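Local structure of sesquisabinene B synthase 2 (Santalum album, 6A2A) at residues Asp114-Asp119 with Ser125-Ile130; Asp320-Met325 with Pro347-Met352. The protein probably cyclises farnesyl diphosphate to sesquisabinene B, as a plant terpene synthase that depends on magnesium or manganese ions. One frame throughout, in Å; residues are numbered along the deposited sequence.

Contact 1 of 2, residues Asp114-Asp119 with Ser125-Ile130; sequences DAWWID and SLRFRI
R127 lies flat on the indole of W117 in a cation-pi stack that joins helix 121-133 of the N-terminal terpene synthase domain to the loop following helix 98-110. From CB, which points toward the loop, the arginine runs out extended as far as NE, with CG anti to the backbone N (chi1 -176°). CG grazes the six-membered ring of W116, 4.2 Å from its CH2. CD does more: it sits 3.8 Å from the same W116 CH2 and at the same time forms a CH-pi contact with W117, 3.5 Å above the centroid of the five-membered ring and almost on its normal. Beyond CD the chain turns along the face of W117. NE is close to W117 NE1, but both are donors, so this approach is stacking alone. CZ passes above the plane just outside the CE2-CZ2 rim, 3.6 Å from W117 CZ2, and NH1 lies above that carbon. Guanidinium and indole planes differ by only 9°, whereas the ring of W116 stands at 71° to the guanidinium. W117 is itself wedged in place: D114 O and I118 CD1 lie on the face opposite R127, and its CD1 edge abuts a face of W116. W117 NE1 donates to D114 OD1, 3.1 Å away, meeting the carboxylate from above its plane, so the loop fixes the ring that the arginine covers. That carboxylate probably also favours the positive charge at longer range, with D114 OD1 4.8 Å from R127 NH2. W116 carries the packing on to helix 78-90 through P78 and L79. The closest approach of the whole contact is R127 NH1 to W117 CZ2, 3.4 Å, with the nitrogen over the indole face.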
ATOM      1  N   ASP A 114     -35.176 -18.231 -41.976  1.00 39.15           N
ATOM      2  CA  ASP A 114     -33.885 -18.850 -41.733  1.00 37.86           C
ATOM      3  C   ASP A 114     -33.066 -19.042 -43.020  1.00 38.86           C
ATOM      4  O   ASP A 114     -31.998 -19.636 -42.989  1.00 35.13           O
ATOM      5  CB  ASP A 114     -34.108 -20.214 -41.103  1.00 41.30           C
ATOM      6  CG  ASP A 114     -34.599 -20.127 -39.667  1.00 40.66           C
ATOM      7  OD1 ASP A 114     -34.287 -19.155 -38.969  1.00 39.62           O
ATOM      8  OD2 ASP A 114     -35.324 -21.050 -39.237  1.00 45.01           O
ATOM      9  N   ALA A 115     -33.533 -18.540 -44.170  1.00 35.31           N
ATOM     10  CA  ALA A 115     -32.810 -18.813 -45.414  1.00 37.09           C
ATOM     11  C   ALA A 115     -31.403 -18.193 -45.388  1.00 33.00           C
ATOM     12  O   ALA A 115     -30.526 -18.625 -46.117  1.00 36.25           O
ATOM     13  CB  ALA A 115     -33.615 -18.318 -46.608  1.00 37.14           C
ATOM     14  N   TRP A 116     -31.189 -17.162 -44.604  1.00 34.89           N
ATOM     15  CA  TRP A 116     -29.851 -16.573 -44.518  1.00 35.66           C
ATOM     16  C   TRP A 116     -28.803 -17.527 -43.897  1.00 35.69           C
ATOM     17  O   TRP A 116     -27.607 -17.347 -44.143  1.00 32.48           O
ATOM     18  CB  TRP A 116     -29.931 -15.235 -43.792  1.00 33.47           C
ATOM     19  CG  TRP A 116     -30.325 -15.351 -42.354  1.00 36.34           C
ATOM     20  CD1 TRP A 116     -31.584 -15.426 -41.834  1.00 35.48           C
ATOM     21  CD2 TRP A 116     -29.425 -15.481 -41.245  1.00 34.57           C
ATOM     22  NE1 TRP A 116     -31.532 -15.532 -40.468  1.00 35.50           N
ATOM     23  CE2 TRP A 116     -30.219 -15.592 -40.081  1.00 34.00           C
ATOM     24  CE3 TRP A 116     -28.036 -15.506 -41.136  1.00 33.27           C
ATOM     25  CZ2 TRP A 116     -29.658 -15.707 -38.815  1.00 31.52           C
ATOM     26  CZ3 TRP A 116     -27.481 -15.569 -39.877  1.00 35.64           C
ATOM     27  CH2 TRP A 116     -28.279 -15.674 -38.742  1.00 32.44           C
ATOM     28  N   TRP A 117     -29.165 -18.567 -43.147  1.00 30.55           N
ATOM     29  CA  TRP A 117     -28.095 -19.428 -42.644  1.00 30.81           C
ATOM     30  C   TRP A 117     -28.196 -20.883 -43.085  1.00 28.31           C
ATOM     31  O   TRP A 117     -27.211 -21.615 -43.152  1.00 29.41           O
ATOM     32  CB  TRP A 117     -28.022 -19.281 -41.118  1.00 31.86           C
ATOM     33  CG  TRP A 117     -29.263 -19.668 -40.363  1.00 28.63           C
ATOM     34  CD1 TRP A 117     -30.268 -18.839 -39.971  1.00 32.11           C
ATOM     35  CD2 TRP A 117     -29.569 -20.948 -39.806  1.00 25.99           C
ATOM     36  NE1 TRP A 117     -31.185 -19.523 -39.205  1.00 31.65           N
ATOM     37  CE2 TRP A 117     -30.783 -20.821 -39.103  1.00 27.35           C
ATOM     38  CE3 TRP A 117     -28.941 -22.196 -39.822  1.00 28.13           C
ATOM     39  CZ2 TRP A 117     -31.365 -21.881 -38.413  1.00 28.89           C
ATOM     40  CZ3 TRP A 117     -29.513 -23.236 -39.140  1.00 31.46           C
ATOM     41  CH2 TRP A 117     -30.729 -23.090 -38.474  1.00 27.35           C
ATOM     42  N   ILE A 118     -29.387 -21.365 -43.397  1.00 30.17           N
ATOM     43  CA  ILE A 118     -29.544 -22.733 -43.773  1.00 29.67           C
ATOM     44  C   ILE A 118     -28.636 -23.071 -44.964  1.00 33.38           C
ATOM     45  O   ILE A 118     -28.643 -22.326 -45.975  1.00 38.53           O
ATOM     46  CB  ILE A 118     -31.039 -22.961 -44.117  1.00 35.25           C
ATOM     47  CG1 ILE A 118     -31.897 -22.893 -42.851  1.00 34.55           C
ATOM     48  CG2 ILE A 118     -31.233 -24.262 -44.866  1.00 38.67           C
ATOM     49  CD1 ILE A 118     -31.699 -24.055 -41.952  1.00 36.63           C
ATOM     50  N   ASP A 119     -27.971 -24.209 -44.917  1.00 33.25           N
ATOM     51  CA  ASP A 119     -27.054 -24.639 -46.008  1.00 39.04           C
ATOM     52  C   ASP A 119     -25.798 -23.765 -46.211  1.00 35.09           C
ATOM     53  O   ASP A 119     -25.044 -23.967 -47.167  1.00 37.27           O
ATOM     54  CB  ASP A 119     -27.797 -24.705 -47.375  1.00 43.20           C
ATOM     55  CG  ASP A 119     -28.919 -25.701 -47.380  1.00 48.67           C
ATOM     56  OD1 ASP A 119     -28.698 -26.825 -46.906  1.00 51.34           O
ATOM     57  OD2 ASP A 119     -30.020 -25.370 -47.884  1.00 56.12           O
ATOM     58  N   SER A 125     -22.716 -22.009 -38.362  1.00 23.24           N
ATOM     59  CA  SER A 125     -21.700 -22.237 -37.302  1.00 23.60           C
ATOM     60  C   SER A 125     -21.633 -20.999 -36.428  1.00 23.72           C
ATOM     61  O   SER A 125     -21.673 -21.076 -35.178  1.00 24.45           O
ATOM     62  CB  SER A 125     -20.338 -22.532 -37.933  1.00 24.03           C
ATOM     63  OG  SER A 125     -20.245 -23.769 -38.628  1.00 22.28           O
ATOM     64  N   LEU A 126     -21.421 -19.835 -37.050  1.00 22.56           N
ATOM     65  CA  LEU A 126     -21.393 -18.582 -36.335  1.00 23.15           C
ATOM     66  C   LEU A 126     -22.688 -18.388 -35.519  1.00 28.69           C
ATOM     67  O   LEU A 126     -22.660 -18.012 -34.350  1.00 25.65           O
ATOM     68  CB  LEU A 126     -21.146 -17.412 -37.285  1.00 23.00           C
ATOM     69  CG  LEU A 126     -20.989 -16.058 -36.619  1.00 23.20           C
ATOM     70  CD1 LEU A 126     -19.743 -16.024 -35.716  1.00 25.24           C
ATOM     71  CD2 LEU A 126     -20.896 -14.941 -37.614  1.00 28.56           C
ATOM     72  N   ARG A 127     -23.834 -18.636 -36.124  1.00 24.66           N
ATOM     73  CA  ARG A 127     -25.063 -18.462 -35.392  1.00 27.38           C
ATOM     74  C   ARG A 127     -25.104 -19.415 -34.182  1.00 23.26           C
ATOM     75  O   ARG A 127     -25.492 -18.983 -33.094  1.00 25.60           O
ATOM     76  CB  ARG A 127     -26.240 -18.748 -36.340  1.00 27.15           C
ATOM     77  CG  ARG A 127     -27.606 -18.498 -35.715  1.00 26.35           C
ATOM     78  CD  ARG A 127     -28.708 -18.897 -36.693  1.00 30.37           C
ATOM     79  NE  ARG A 127     -29.998 -18.875 -35.995  1.00 30.47           N
ATOM     80  CZ  ARG A 127     -30.569 -19.931 -35.450  1.00 30.67           C
ATOM     81  NH1 ARG A 127     -29.945 -21.095 -35.389  1.00 28.05           N
ATOM     82  NH2 ARG A 127     -31.798 -19.814 -34.971  1.00 29.77           N
ATOM     83  N   PHE A 128     -24.766 -20.668 -34.397  1.00 25.04           N
ATOM     84  CA  PHE A 128     -24.720 -21.667 -33.351  1.00 24.47           C
ATOM     85  C   PHE A 128     -23.856 -21.159 -32.197  1.00 27.17           C
ATOM     86  O   PHE A 128     -24.251 -21.195 -30.993  1.00 26.44           O
ATOM     87  CB  PHE A 128     -24.190 -22.993 -33.880  1.00 23.10           C
ATOM     88  CG  PHE A 128     -23.963 -24.060 -32.830  1.00 24.57           C
ATOM     89  CD1 PHE A 128     -22.769 -24.123 -32.108  1.00 21.68           C
ATOM     90  CD2 PHE A 128     -24.947 -24.991 -32.520  1.00 23.10           C
ATOM     91  CE1 PHE A 128     -22.572 -25.099 -31.149  1.00 25.37           C
ATOM     92  CE2 PHE A 128     -24.756 -25.952 -31.544  1.00 23.50           C
ATOM     93  CZ  PHE A 128     -23.558 -26.009 -30.856  1.00 24.00           C
ATOM     94  N   ARG A 129     -22.690 -20.647 -32.556  1.00 22.26           N
ATOM     95  CA  ARG A 129     -21.752 -20.220 -31.489  1.00 22.49           C
ATOM     96  C   ARG A 129     -22.237 -18.980 -30.749  1.00 24.54           C
ATOM     97  O   ARG A 129     -22.195 -18.968 -29.497  1.00 24.52           O
ATOM     98  CB  ARG A 129     -20.340 -20.009 -32.043  1.00 23.34           C
ATOM     99  CG  ARG A 129     -19.388 -19.420 -31.006  1.00 21.69           C
ATOM    100  CD  ARG A 129     -17.927 -19.572 -31.416  1.00 22.82           C
ATOM    101  NE  ARG A 129     -17.598 -18.748 -32.591  1.00 20.87           N
ATOM    102  CZ  ARG A 129     -17.417 -17.458 -32.609  1.00 22.18           C
ATOM    103  NH1 ARG A 129     -17.524 -16.729 -31.504  1.00 22.28           N
ATOM    104  NH2 ARG A 129     -17.108 -16.862 -33.774  1.00 25.39           N
ATOM    105  N   ILE A 130     -22.641 -17.920 -31.450  1.00 22.16           N
ATOM    106  CA  ILE A 130     -23.003 -16.680 -30.843  1.00 24.55           C
ATOM    107  C   ILE A 130     -24.239 -16.897 -29.972  1.00 25.46           C
ATOM    108  O   ILE A 130     -24.357 -16.295 -28.909  1.00 23.49           O
ATOM    109  CB  ILE A 130     -23.252 -15.551 -31.867  1.00 28.71           C
ATOM    110  CG1 ILE A 130     -22.045 -15.298 -32.780  1.00 36.61           C
ATOM    111  CG2 ILE A 130     -23.664 -14.282 -31.156  1.00 31.11           C
ATOM    112  CD1 ILE A 130     -20.905 -14.590 -32.108  1.00 38.10           C
TER

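Contact 2 of 2, residues Asp320-Met325 with Pro347-Met352; sequences DVYGTM and PRNIRM
Just past the DDxxD motif of the metal-binding domain, whose D316 and D320 are magnesium ligands, Y322 reaches across to N349 and I350 in the first turn of helix 348-372. The tyrosine leaves the backbone with CG anti to its N (chi1 -156°), which swings the ring toward that turn. At its far end the hydroxyl accepts a hydrogen bond from N349 ND2, 3.0 Å from Y322 OH. The bond is fairly straight at 160°, and the oxygen lies close to the amide plane, while ring and amide planes are 60° apart. Next to the hydroxyl along the ring, N349 CB is 3.9 Å from Y322 CE2, so the asparagine touches the ring by its stem as well as its amide. I350 comes to the ring edge, near its plane, with CG1 3.9 Å from Y322 CD2. The side chain runs on, extended, to CD1, 4.0 Å from G323 CA. I350 also packs on E327 and F331 of helix 325-337, which T324 N-caps, and Y322 meets the ring of F277. On the same turn, R348 donates to L369 O and K370 O of the second subunit. The contact thus ties the segment following the aspartate-rich motif to a neighbouring helix start, within the all-helical fold of class I terpene synthases.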
ATOM      1  N   ASP A 320       8.561 -26.410  -2.642  1.00 22.40           N
ATOM      2  CA  ASP A 320       9.219 -27.254  -3.603  1.00 25.63           C
ATOM      3  C   ASP A 320      10.725 -27.158  -3.680  1.00 27.54           C
ATOM      4  O   ASP A 320      11.390 -28.133  -3.842  1.00 25.84           O
ATOM      5  CB  ASP A 320       8.688 -26.967  -4.978  1.00 30.00           C
ATOM      6  CG  ASP A 320       8.577 -28.176  -5.776  1.00 30.00           C
ATOM      7  OD1 ASP A 320       7.612 -28.882  -5.558  1.00 30.00           O
ATOM      8  OD2 ASP A 320       9.448 -28.467  -6.579  1.00 30.00           O
ATOM      9  N   VAL A 321      11.239 -25.949  -3.631  1.00 26.24           N
ATOM     10  CA  VAL A 321      12.633 -25.747  -3.803  1.00 26.31           C
ATOM     11  C   VAL A 321      13.347 -24.951  -2.735  1.00 21.88           C
ATOM     12  O   VAL A 321      14.200 -24.188  -3.043  1.00 23.87           O
ATOM     13  CB  VAL A 321      12.928 -25.136  -5.188  1.00 26.54           C
ATOM     14  CG1 VAL A 321      12.634 -26.116  -6.283  1.00 33.51           C
ATOM     15  CG2 VAL A 321      12.140 -23.885  -5.418  1.00 27.49           C
ATOM     16  N   TYR A 322      12.958 -25.106  -1.490  1.00 21.62           N
ATOM     17  CA  TYR A 322      13.725 -24.418  -0.451  1.00 20.89           C
ATOM     18  C   TYR A 322      13.605 -25.080   0.926  1.00 22.21           C
ATOM     19  O   TYR A 322      14.621 -25.426   1.528  1.00 22.63           O
ATOM     20  CB  TYR A 322      13.312 -22.942  -0.329  1.00 22.14           C
ATOM     21  CG  TYR A 322      14.406 -22.107   0.268  1.00 20.06           C
ATOM     22  CD1 TYR A 322      15.470 -21.679  -0.527  1.00 21.94           C
ATOM     23  CD2 TYR A 322      14.387 -21.742   1.601  1.00 22.09           C
ATOM     24  CE1 TYR A 322      16.517 -20.951   0.010  1.00 22.11           C
ATOM     25  CE2 TYR A 322      15.421 -21.000   2.144  1.00 22.88           C
ATOM     26  CZ  TYR A 322      16.482 -20.595   1.345  1.00 20.13           C
ATOM     27  OH  TYR A 322      17.531 -19.863   1.847  1.00 24.38           O
ATOM     28  N   GLY A 323      12.405 -25.217   1.466  1.00 20.42           N
ATOM     29  CA  GLY A 323      12.156 -25.707   2.810  1.00 20.62           C
ATOM     30  C   GLY A 323      12.447 -27.200   2.979  1.00 20.76           C
ATOM     31  O   GLY A 323      12.291 -27.945   2.037  1.00 22.81           O
ATOM     32  N   THR A 324      12.920 -27.568   4.177  1.00 21.31           N
ATOM     33  CA  THR A 324      13.005 -28.991   4.603  1.00 21.35           C
ATOM     34  C   THR A 324      11.624 -29.451   5.013  1.00 22.28           C
ATOM     35  O   THR A 324      10.775 -28.610   5.377  1.00 22.49           O
ATOM     36  CB  THR A 324      13.927 -29.188   5.814  1.00 21.11           C
ATOM     37  OG1 THR A 324      13.463 -28.467   6.964  1.00 24.34           O
ATOM     38  CG2 THR A 324      15.345 -28.754   5.523  1.00 23.40           C
ATOM     39  N   MET A 325      11.408 -30.779   5.080  1.00 23.80           N
ATOM     40  CA  MET A 325      10.172 -31.280   5.574  1.00 26.54           C
ATOM     41  C   MET A 325       9.823 -30.726   6.971  1.00 25.95           C
ATOM     42  O   MET A 325       8.664 -30.429   7.208  1.00 24.06           O
ATOM     43  CB  MET A 325      10.225 -32.808   5.603  1.00 32.47           C
ATOM     44  CG  MET A 325       9.143 -33.445   6.439  1.00 40.67           C
ATOM     45  SD  MET A 325       9.153 -35.256   6.199  1.00 57.97           S
ATOM     46  CE  MET A 325      10.849 -35.649   6.629  1.00 60.09           C
ATOM     47  N   PRO A 347      13.713 -19.779   9.436  1.00 24.71           N
ATOM     48  CA  PRO A 347      14.633 -18.861   8.864  1.00 24.19           C
ATOM     49  C   PRO A 347      13.991 -17.770   7.994  1.00 24.50           C
ATOM     50  O   PRO A 347      12.896 -17.929   7.497  1.00 23.88           O
ATOM     51  CB  PRO A 347      15.562 -19.686   7.958  1.00 28.33           C
ATOM     52  CG  PRO A 347      14.801 -20.883   7.641  1.00 27.71           C
ATOM     53  CD  PRO A 347      13.838 -21.094   8.791  1.00 27.66           C
ATOM     54  N   ARG A 348      14.661 -16.636   7.953  1.00 26.35           N
ATOM     55  CA  ARG A 348      14.206 -15.433   7.309  1.00 25.16           C
ATOM     56  C   ARG A 348      13.541 -15.714   5.949  1.00 27.06           C
ATOM     57  O   ARG A 348      12.418 -15.204   5.671  1.00 21.37           O
ATOM     58  CB  ARG A 348      15.418 -14.523   7.139  1.00 27.32           C
ATOM     59  CG  ARG A 348      15.185 -13.343   6.225  1.00 25.53           C
ATOM     60  CD  ARG A 348      16.411 -12.465   6.089  1.00 24.91           C
ATOM     61  NE  ARG A 348      16.100 -11.276   5.338  1.00 24.22           N
ATOM     62  CZ  ARG A 348      15.624 -10.150   5.863  1.00 22.70           C
ATOM     63  NH1 ARG A 348      15.359 -10.086   7.155  1.00 23.41           N
ATOM     64  NH2 ARG A 348      15.303  -9.162   5.060  1.00 26.18           N
ATOM     65  N   ASN A 349      14.197 -16.486   5.065  1.00 19.90           N
ATOM     66  CA  ASN A 349      13.645 -16.647   3.731  1.00 20.10           C
ATOM     67  C   ASN A 349      12.359 -17.474   3.705  1.00 21.02           C
ATOM     68  O   ASN A 349      11.698 -17.499   2.639  1.00 20.76           O
ATOM     69  CB  ASN A 349      14.667 -17.215   2.743  1.00 22.17           C
ATOM     70  CG  ASN A 349      15.823 -16.290   2.428  1.00 25.48           C
ATOM     71  OD1 ASN A 349      15.735 -15.058   2.653  1.00 24.17           O
ATOM     72  ND2 ASN A 349      16.918 -16.886   1.944  1.00 21.31           N
ATOM     73  N   ILE A 350      12.011 -18.159   4.776  1.00 18.70           N
ATOM     74  CA  ILE A 350      10.776 -18.899   4.874  1.00 20.22           C
ATOM     75  C   ILE A 350       9.779 -18.080   5.687  1.00 19.22           C
ATOM     76  O   ILE A 350       8.589 -18.065   5.395  1.00 19.53           O
ATOM     77  CB  ILE A 350      11.036 -20.298   5.466  1.00 22.60           C
ATOM     78  CG1 ILE A 350      11.984 -21.075   4.535  1.00 24.20           C
ATOM     79  CG2 ILE A 350       9.735 -21.050   5.721  1.00 21.93           C
ATOM     80  CD1 ILE A 350      12.386 -22.446   5.055  1.00 26.58           C
ATOM     81  N   ARG A 351      10.271 -17.395   6.719  1.00 19.13           N
ATOM     82  CA  ARG A 351       9.450 -16.597   7.602  1.00 18.25           C
ATOM     83  C   ARG A 351       8.806 -15.406   6.858  1.00 16.45           C
ATOM     84  O   ARG A 351       7.640 -15.068   7.149  1.00 17.89           O
ATOM     85  CB  ARG A 351      10.284 -16.030   8.759  1.00 18.98           C
ATOM     86  CG  ARG A 351       9.474 -15.648   9.983  1.00 19.69           C
ATOM     87  CD  ARG A 351      10.283 -14.980  11.088  1.00 19.78           C
ATOM     88  NE  ARG A 351      11.565 -15.618  11.302  1.00 22.10           N
ATOM     89  CZ  ARG A 351      12.657 -15.035  11.784  1.00 25.57           C
ATOM     90  NH1 ARG A 351      12.587 -13.854  12.393  1.00 26.00           N
ATOM     91  NH2 ARG A 351      13.823 -15.640  11.624  1.00 26.57           N
ATOM     92  N   MET A 352       9.519 -14.808   5.943  1.00 17.94           N
ATOM     93  CA  MET A 352       9.004 -13.584   5.232  1.00 17.93           C
ATOM     94  C   MET A 352       7.819 -13.963   4.328  1.00 18.83           C
ATOM     95  O   MET A 352       6.718 -13.367   4.440  1.00 19.64           O
ATOM     96  CB  MET A 352      10.134 -12.844   4.531  1.00 18.45           C
ATOM     97  CG  MET A 352      10.982 -12.042   5.550  1.00 19.51           C
ATOM     98  SD  MET A 352      12.380 -11.212   4.848  1.00 22.26           S
ATOM     99  CE  MET A 352      11.540 -10.128   3.692  1.00 24.13           C
TER

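The two contacts stand on opposite sides of the chain's centre, about 57 Å apart between centres, and share no helix. Contact 1 belongs to the N-terminal domain, away from the metal site; contact 2 to the metal-binding domain, its first segment beginning at the magnesium ligand D320, which takes no part in the packing. Both are partly buried and set a helix against residues of a loop or turn. 114-119 with 125-130 relies on a charged group laid flat on one indole face, its indole hydrogen bond kept inside the loop; 320-325 with 347-352 combines one neutral hydrogen bond, at an exposed tyrosine, with apolar packing on a buried isoleucine. Contact 2 alone adjoins the second subunit.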